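Local coordinates for protein mevalonate 3-kinase (Thermoplasma acidophilum, PDB 4RKS) that phosphorylates (R)-mevalonate at its 3-hydroxyl with ATP, giving 3-phosphomevalonate in an alternative isoprenoid pathway of extreme acidophiles, at residues A29-I41 and S158-T170. Residues are numbered along the deposited sequence; the frame is centred on the assembly and turned at random.
With MEV ((R)-mevalonate), chain C.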
ATOM      1  N   ALA A  29      -0.280   5.907   9.845  1.00 21.60           N
ATOM      2  CA  ALA A  29      -0.299   5.909   8.374  1.00 19.82           C
ATOM      3  C   ALA A  29      -1.505   5.118   7.864  1.00 18.75           C
ATOM      4  O   ALA A  29      -2.186   4.428   8.648  1.00 16.43           O
ATOM      5  CB  ALA A  29       1.000   5.349   7.809  1.00 16.77           C
ATOM      6  N   TYR A  30      -1.759   5.211   6.557  1.00 20.20           N
ATOM      7  CA  TYR A  30      -2.930   4.601   5.923  1.00 21.76           C
ATOM      8  C   TYR A  30      -2.518   3.519   4.936  1.00 22.46           C
ATOM      9  O   TYR A  30      -1.477   3.645   4.290  1.00 23.75           O
ATOM     10  CB  TYR A  30      -3.775   5.697   5.228  1.00 17.57           C
ATOM     11  CG  TYR A  30      -4.154   6.739   6.238  1.00 19.86           C
ATOM     12  CD1 TYR A  30      -5.138   6.471   7.183  1.00 19.63           C
ATOM     13  CD2 TYR A  30      -3.475   7.947   6.313  1.00 18.12           C
ATOM     14  CE1 TYR A  30      -5.468   7.390   8.141  1.00 17.47           C
ATOM     15  CE2 TYR A  30      -3.790   8.885   7.285  1.00 22.90           C
ATOM     16  CZ  TYR A  30      -4.794   8.591   8.196  1.00 27.49           C
ATOM     17  OH  TYR A  30      -5.127   9.487   9.172  1.00 26.52           O
ATOM     18  N   PRO A  31      -3.340   2.461   4.811  1.00 19.23           N
ATOM     19  CA  PRO A  31      -3.049   1.363   3.885  1.00 16.80           C
ATOM     20  C   PRO A  31      -3.131   1.797   2.430  1.00 18.33           C
ATOM     21  O   PRO A  31      -3.542   2.913   2.094  1.00 20.18           O
ATOM     22  CB  PRO A  31      -4.129   0.321   4.222  1.00 19.63           C
ATOM     23  CG  PRO A  31      -5.289   1.159   4.694  1.00 23.91           C
ATOM     24  CD  PRO A  31      -4.655   2.299   5.467  1.00 23.31           C
ATOM     25  N   THR A  32      -2.688   0.918   1.541  1.00 19.64           N
ATOM     26  CA  THR A  32      -2.543   1.314   0.156  1.00 17.22           C
ATOM     27  C   THR A  32      -3.149   0.292  -0.808  1.00 25.70           C
ATOM     28  O   THR A  32      -3.385  -0.871  -0.448  1.00 26.34           O
ATOM     29  CB  THR A  32      -1.048   1.537  -0.204  1.00 27.32           C
ATOM     30  OG1 THR A  32      -0.351   0.296  -0.142  1.00 26.77           O
ATOM     31  CG2 THR A  32      -0.402   2.501   0.777  1.00 25.01           C
ATOM     32  N   ILE A  33      -3.424   0.768  -2.019  1.00 18.38           N
ATOM     33  CA  ILE A  33      -3.896  -0.044  -3.141  1.00 20.93           C
ATOM     34  C   ILE A  33      -2.992   0.211  -4.341  1.00 23.51           C
ATOM     35  O   ILE A  33      -2.756   1.370  -4.709  1.00 21.77           O
ATOM     36  CB  ILE A  33      -5.358   0.303  -3.520  1.00 25.60           C
ATOM     37  CG1 ILE A  33      -6.313  -0.084  -2.393  1.00 32.35           C
ATOM     38  CG2 ILE A  33      -5.761  -0.387  -4.836  1.00 23.78           C
ATOM     39  CD1 ILE A  33      -7.682   0.598  -2.471  1.00 29.69           C
ATOM     40  N   GLY A  34      -2.474  -0.851  -4.946  1.00 21.04           N
ATOM     41  CA  GLY A  34      -1.691  -0.709  -6.164  1.00 19.77           C
ATOM     42  C   GLY A  34      -2.508  -0.211  -7.358  1.00 20.54           C
ATOM     43  O   GLY A  34      -3.657  -0.594  -7.538  1.00 20.64           O
ATOM     44  N   VAL A  35      -1.906   0.648  -8.175  1.00 22.03           N
ATOM     45  CA  VAL A  35      -2.529   1.155  -9.405  1.00 19.43           C
ATOM     46  C   VAL A  35      -1.772   0.655 -10.647  1.00 21.06           C
ATOM     47  O   VAL A  35      -2.376   0.268 -11.659  1.00 25.51           O
ATOM     48  CB  VAL A  35      -2.600   2.711  -9.386  1.00 31.38           C
ATOM     49  CG1 VAL A  35      -2.845   3.274 -10.779  1.00 26.35           C
ATOM     50  CG2 VAL A  35      -3.687   3.178  -8.412  1.00 27.62           C
ATOM     51  N   VAL A  36      -0.448   0.679 -10.574  1.00 23.76           N
ATOM     52  CA  VAL A  36       0.393  -0.136 -11.463  1.00 20.08           C
ATOM     53  C   VAL A  36       1.024  -1.154 -10.536  1.00 20.00           C
ATOM     54  O   VAL A  36       1.749  -0.791  -9.598  1.00 19.59           O
ATOM     55  CB  VAL A  36       1.458   0.692 -12.226  1.00 20.07           C
ATOM     56  CG1 VAL A  36       2.401  -0.226 -13.047  1.00 20.49           C
ATOM     57  CG2 VAL A  36       0.774   1.701 -13.156  1.00 24.87           C
ATOM     58  N   LEU A  37       0.707  -2.421 -10.771  1.00 20.44           N
ATOM     59  CA  LEU A  37       0.841  -3.446  -9.754  1.00 24.16           C
ATOM     60  C   LEU A  37       2.239  -4.020  -9.698  1.00 33.55           C
ATOM     61  O   LEU A  37       2.794  -4.396 -10.729  1.00 20.91           O
ATOM     62  CB  LEU A  37      -0.183  -4.560 -10.008  1.00 25.40           C
ATOM     63  CG  LEU A  37      -1.632  -4.078  -9.937  1.00 27.64           C
ATOM     64  CD1 LEU A  37      -2.609  -5.181 -10.355  1.00 21.56           C
ATOM     65  CD2 LEU A  37      -1.921  -3.589  -8.533  1.00 28.18           C
ATOM     66  N   LEU A  38       2.793  -4.118  -8.488  1.00 20.21           N
ATOM     67  CA  LEU A  38       4.148  -4.635  -8.324  1.00 21.15           C
ATOM     68  C   LEU A  38       4.222  -6.161  -8.246  1.00 22.99           C
ATOM     69  O   LEU A  38       3.493  -6.796  -7.490  1.00 24.71           O
ATOM     70  CB  LEU A  38       4.792  -4.045  -7.070  1.00 26.79           C
ATOM     71  CG  LEU A  38       6.203  -4.570  -6.805  1.00 24.29           C
ATOM     72  CD1 LEU A  38       7.147  -4.052  -7.881  1.00 24.60           C
ATOM     73  CD2 LEU A  38       6.658  -4.139  -5.418  1.00 24.11           C
ATOM     74  N   GLY A  39       5.124  -6.738  -9.032  1.00 27.23           N
ATOM     75  CA  GLY A  39       5.465  -8.134  -8.896  1.00 21.78           C
ATOM     76  C   GLY A  39       6.953  -8.301  -9.070  1.00 27.03           C
ATOM     77  O   GLY A  39       7.493  -8.026 -10.150  1.00 28.45           O
ATOM     78  N   GLY A  40       7.623  -8.751  -8.011  1.00 29.90           N
ATOM     79  CA  GLY A  40       9.050  -9.006  -8.079  1.00 27.11           C
ATOM     80  C   GLY A  40       9.850  -8.106  -7.163  1.00 31.71           C
ATOM     81  O   GLY A  40       9.711  -6.881  -7.186  1.00 26.07           O
ATOM     82  N   ILE A  41      10.710  -8.728  -6.364  1.00 27.99           N
ATOM     83  CA  ILE A  41      11.552  -8.027  -5.409  1.00 24.03           C
ATOM     84  C   ILE A  41      13.023  -8.430  -5.655  1.00 30.99           C
ATOM     85  O   ILE A  41      13.325  -9.608  -5.854  1.00 30.62           O
ATOM     86  CB  ILE A  41      11.070  -8.347  -3.955  1.00 39.68           C
ATOM     87  CG1 ILE A  41      10.491  -7.104  -3.295  1.00 40.75           C
ATOM     88  CG2 ILE A  41      12.152  -8.963  -3.104  1.00 44.81           C
ATOM     89  CD1 ILE A  41       9.317  -6.545  -4.017  1.00 38.27           C
ATOM     90  N   SER A 158       8.259  -3.335   4.469  1.00 35.27           N
ATOM     91  CA  SER A 158       7.256  -3.563   3.434  1.00 36.88           C
ATOM     92  C   SER A 158       7.655  -2.844   2.155  1.00 35.76           C
ATOM     93  O   SER A 158       7.928  -1.650   2.178  1.00 37.60           O
ATOM     94  CB  SER A 158       5.876  -3.093   3.901  1.00 39.56           C
ATOM     95  OG  SER A 158       4.934  -3.160   2.849  1.00 45.84           O
ATOM     96  N   GLU A 159       7.660  -3.563   1.035  1.00 35.18           N
ATOM     97  CA  GLU A 159       8.273  -3.058  -0.186  1.00 32.20           C
ATOM     98  C   GLU A 159       7.547  -1.850  -0.782  1.00 30.36           C
ATOM     99  O   GLU A 159       8.143  -1.112  -1.562  1.00 34.32           O
ATOM    100  CB  GLU A 159       8.382  -4.175  -1.240  1.00 31.34           C
ATOM    101  CG  GLU A 159       7.054  -4.812  -1.635  1.00 35.48           C
ATOM    102  CD  GLU A 159       6.619  -5.941  -0.698  1.00 45.99           C
ATOM    103  OE1 GLU A 159       7.329  -6.212   0.299  1.00 43.81           O
ATOM    104  OE2 GLU A 159       5.560  -6.562  -0.965  1.00 52.83           O
ATOM    105  N   SER A 160       6.280  -1.644  -0.417  1.00 28.73           N
ATOM    106  CA  SER A 160       5.516  -0.488  -0.904  1.00 32.13           C
ATOM    107  C   SER A 160       5.268   0.573   0.185  1.00 32.57           C
ATOM    108  O   SER A 160       4.228   1.246   0.195  1.00 30.79           O
ATOM    109  CB  SER A 160       4.177  -0.940  -1.495  1.00 37.66           C
ATOM    110  OG  SER A 160       4.370  -1.784  -2.617  1.00 44.14           O
ATOM    111  N   ALA A 161       6.232   0.724   1.091  1.00 26.73           N
ATOM    112  CA  ALA A 161       6.129   1.683   2.182  1.00 19.39           C
ATOM    113  C   ALA A 161       5.941   3.114   1.664  1.00 19.01           C
ATOM    114  O   ALA A 161       5.254   3.931   2.292  1.00 21.60           O
ATOM    115  CB  ALA A 161       7.363   1.604   3.070  1.00 18.53           C
ATOM    116  N   GLY A 162       6.548   3.410   0.521  1.00 18.48           N
ATOM    117  CA  GLY A 162       6.526   4.760  -0.027  1.00 20.82           C
ATOM    118  C   GLY A 162       5.138   5.265  -0.400  1.00 24.87           C
ATOM    119  O   GLY A 162       4.882   6.470  -0.370  1.00 16.64           O
ATOM    120  N   ARG A 163       4.247   4.351  -0.777  1.00 19.32           N
ATOM    121  CA  ARG A 163       2.879   4.716  -1.121  1.00 17.98           C
ATOM    122  C   ARG A 163       2.226   5.379   0.081  1.00 20.60           C
ATOM    123  O   ARG A 163       1.559   6.401  -0.029  1.00 19.64           O
ATOM    124  CB  ARG A 163       2.066   3.482  -1.539  1.00 17.00           C
ATOM    125  CG  ARG A 163       2.423   2.858  -2.870  1.00 18.05           C
ATOM    126  CD  ARG A 163       1.705   1.489  -3.003  1.00 23.01           C
ATOM    127  NE  ARG A 163       1.962   0.834  -4.280  1.00 25.47           N
ATOM    128  CZ  ARG A 163       1.479  -0.360  -4.628  1.00 27.04           C
ATOM    129  NH1 ARG A 163       0.715  -1.049  -3.790  1.00 29.36           N
ATOM    130  NH2 ARG A 163       1.767  -0.868  -5.820  1.00 28.06           N
ATOM    131  N   SER A 164       2.431   4.774   1.241  1.00 20.71           N
ATOM    132  CA  SER A 164       1.793   5.243   2.445  1.00 16.30           C
ATOM    133  C   SER A 164       2.568   6.404   3.072  1.00 17.42           C
ATOM    134  O   SER A 164       1.982   7.242   3.738  1.00 23.09           O
ATOM    135  CB  SER A 164       1.639   4.088   3.436  1.00 18.83           C
ATOM    136  OG  SER A 164       1.057   4.542   4.641  1.00 26.38           O
ATOM    137  N   LEU A 165       3.882   6.461   2.853  1.00 21.39           N
ATOM    138  CA  LEU A 165       4.676   7.546   3.422  1.00 20.31           C
ATOM    139  C   LEU A 165       4.258   8.897   2.828  1.00 17.73           C
ATOM    140  O   LEU A 165       4.059   9.865   3.549  1.00 19.10           O
ATOM    141  CB  LEU A 165       6.179   7.297   3.199  1.00 19.45           C
ATOM    142  CG  LEU A 165       7.128   8.322   3.831  1.00 27.77           C
ATOM    143  CD1 LEU A 165       6.931   8.407   5.331  1.00 21.13           C
ATOM    144  CD2 LEU A 165       8.592   8.011   3.493  1.00 28.44           C
ATOM    145  N   PHE A 166       4.094   8.953   1.511  1.00 16.30           N
ATOM    146  CA  PHE A 166       3.857  10.231   0.848  1.00 17.27           C
ATOM    147  C   PHE A 166       2.376  10.533   0.616  1.00 16.33           C
ATOM    148  O   PHE A 166       1.956  11.696   0.613  1.00 17.61           O
ATOM    149  CB  PHE A 166       4.622  10.273  -0.467  1.00 18.75           C
ATOM    150  CG  PHE A 166       6.105  10.396  -0.276  1.00 20.04           C
ATOM    151  CD1 PHE A 166       6.680  11.629  -0.016  1.00 26.87           C
ATOM    152  CD2 PHE A 166       6.911   9.281  -0.330  1.00 17.88           C
ATOM    153  CE1 PHE A 166       8.050  11.751   0.176  1.00 25.02           C
ATOM    154  CE2 PHE A 166       8.295   9.392  -0.141  1.00 22.71           C
ATOM    155  CZ  PHE A 166       8.855  10.629   0.111  1.00 24.24           C
ATOM    156  N   GLY A 167       1.586   9.493   0.452  1.00 17.09           N
ATOM    157  CA  GLY A 167       0.146   9.674   0.380  1.00 22.38           C
ATOM    158  C   GLY A 167      -0.363   9.961  -1.014  1.00 19.89           C
ATOM    159  O   GLY A 167       0.409  10.059  -1.960  1.00 16.65           O
ATOM    160  N   GLY A 168      -1.676  10.113  -1.148  1.00 19.37           N
ATOM    161  CA  GLY A 168      -2.263  10.367  -2.454  1.00 16.81           C
ATOM    162  C   GLY A 168      -1.909   9.330  -3.507  1.00 17.00           C
ATOM    163  O   GLY A 168      -1.785   8.130  -3.218  1.00 19.34           O
ATOM    164  N   LEU A 169      -1.772   9.786  -4.746  1.00 17.27           N
ATOM    165  CA  LEU A 169      -1.329   8.924  -5.830  1.00 17.50           C
ATOM    166  C   LEU A 169       0.168   9.093  -5.990  1.00 17.47           C
ATOM    167  O   LEU A 169       0.647  10.213  -6.106  1.00 18.97           O
ATOM    168  CB  LEU A 169      -2.030   9.267  -7.142  1.00 17.89           C
ATOM    169  CG  LEU A 169      -1.533   8.592  -8.415  1.00 21.45           C
ATOM    170  CD1 LEU A 169      -1.762   7.089  -8.338  1.00 21.15           C
ATOM    171  CD2 LEU A 169      -2.229   9.203  -9.658  1.00 18.65           C
ATOM    172  N   THR A 170       0.893   7.978  -5.982  1.00 20.61           N
ATOM    173  CA  THR A 170       2.337   8.014  -6.136  1.00 20.17           C
ATOM    174  C   THR A 170       2.773   7.074  -7.240  1.00 20.62           C
ATOM    175  O   THR A 170       2.027   6.161  -7.634  1.00 19.03           O
ATOM    176  CB  THR A 170       3.067   7.610  -4.840  1.00 17.53           C
ATOM    177  OG1 THR A 170       2.622   6.308  -4.440  1.00 19.18           O
ATOM    178  CG2 THR A 170       2.817   8.640  -3.723  1.00 16.97           C
TER
HETATM  179  C8  MEV C 401       2.710  -5.087  -3.457  1.00 46.73           C
HETATM  180  O8  MEV C 401       3.902  -5.410  -2.767  1.00 54.93           O
HETATM  181  C2  MEV C 401       2.138  -6.368  -4.024  1.00 31.79           C
HETATM  182  C3  MEV C 401       0.700  -6.332  -4.514  1.00 31.76           C
HETATM  183  O7  MEV C 401      -0.178  -5.756  -3.581  1.00 36.31           O
HETATM  184  C4  MEV C 401       0.587  -5.564  -5.820  1.00 31.33           C
HETATM  185  C5  MEV C 401       0.474  -4.062  -5.633  1.00 28.97           C
HETATM  186  O3  MEV C 401      -0.328  -3.557  -4.790  1.00 27.62           O
HETATM  187  O4  MEV C 401       1.209  -3.307  -6.312  1.00 31.08           O
HETATM  188  C6  MEV C 401       0.284  -7.769  -4.737  1.00 31.12           C
HETATM  189  O   HOH W   1      -0.735   7.227   4.709  1.00 18.75           O
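Arg163 and Ser164, side by side on the short helix 161-166, meet the strand 32-34 and the residues around it in a buried helix-on-strand contact that forms one wall of the mevalonate pocket in this GHMP kinase. Segment axes 8.7 Å apart, at 128° between their directions, describe a helix running obliquely against the strand. At the pocket end, Arg163 holds the mevalonate carboxylate through a bidentate pair of hydrogen bonds: Arg163 NH1 gives a nearly straight one to mevalonate O3 (2.9 Å), and Arg163 NH2 reaches mevalonate O4 at a short 2.5 Å. The chain is extended from CG to NE, which carries the guanidinium past Thr32 to the carboxylate. Gly34 CA lies over one face of the Arg163 guanidinium, 3.4 Å from Arg163 NH1, while Ser160 OG sits above the centre of the opposite face, so the plane is held between the segments. The backbone N of Leu38 adds a second donor to mevalonate O4 at 2.8 Å, and two N-H groups therefore grip that oxygen. Farther along the ligand, Leu38 CD2 and Ile41 CD1 pack on Glu159 CG. Bent at chi2, Glu159 turns its carboxylate toward the mevalonate O8 end; His211 hydrogen-bonds OE2 and Arg47 forms a salt bridge with OE1, two outside partners that fix the group. Behind the guanidinium, Thr32 crosses the Arg163 side chain at about a right angle, Thr32 CG2 lying 3.5 Å from Arg163 CB. Away from the pocket, helix 128-141 packs against Ala29 and Ser164, and one water accepts from Tyr30 N while donating to Ser164 O. With OG anti to the backbone N (chi1 178°), Ser164 donates from OG to Tyr30 O at 2.7 Å, its OG tilted 24° from the carbonyl plane.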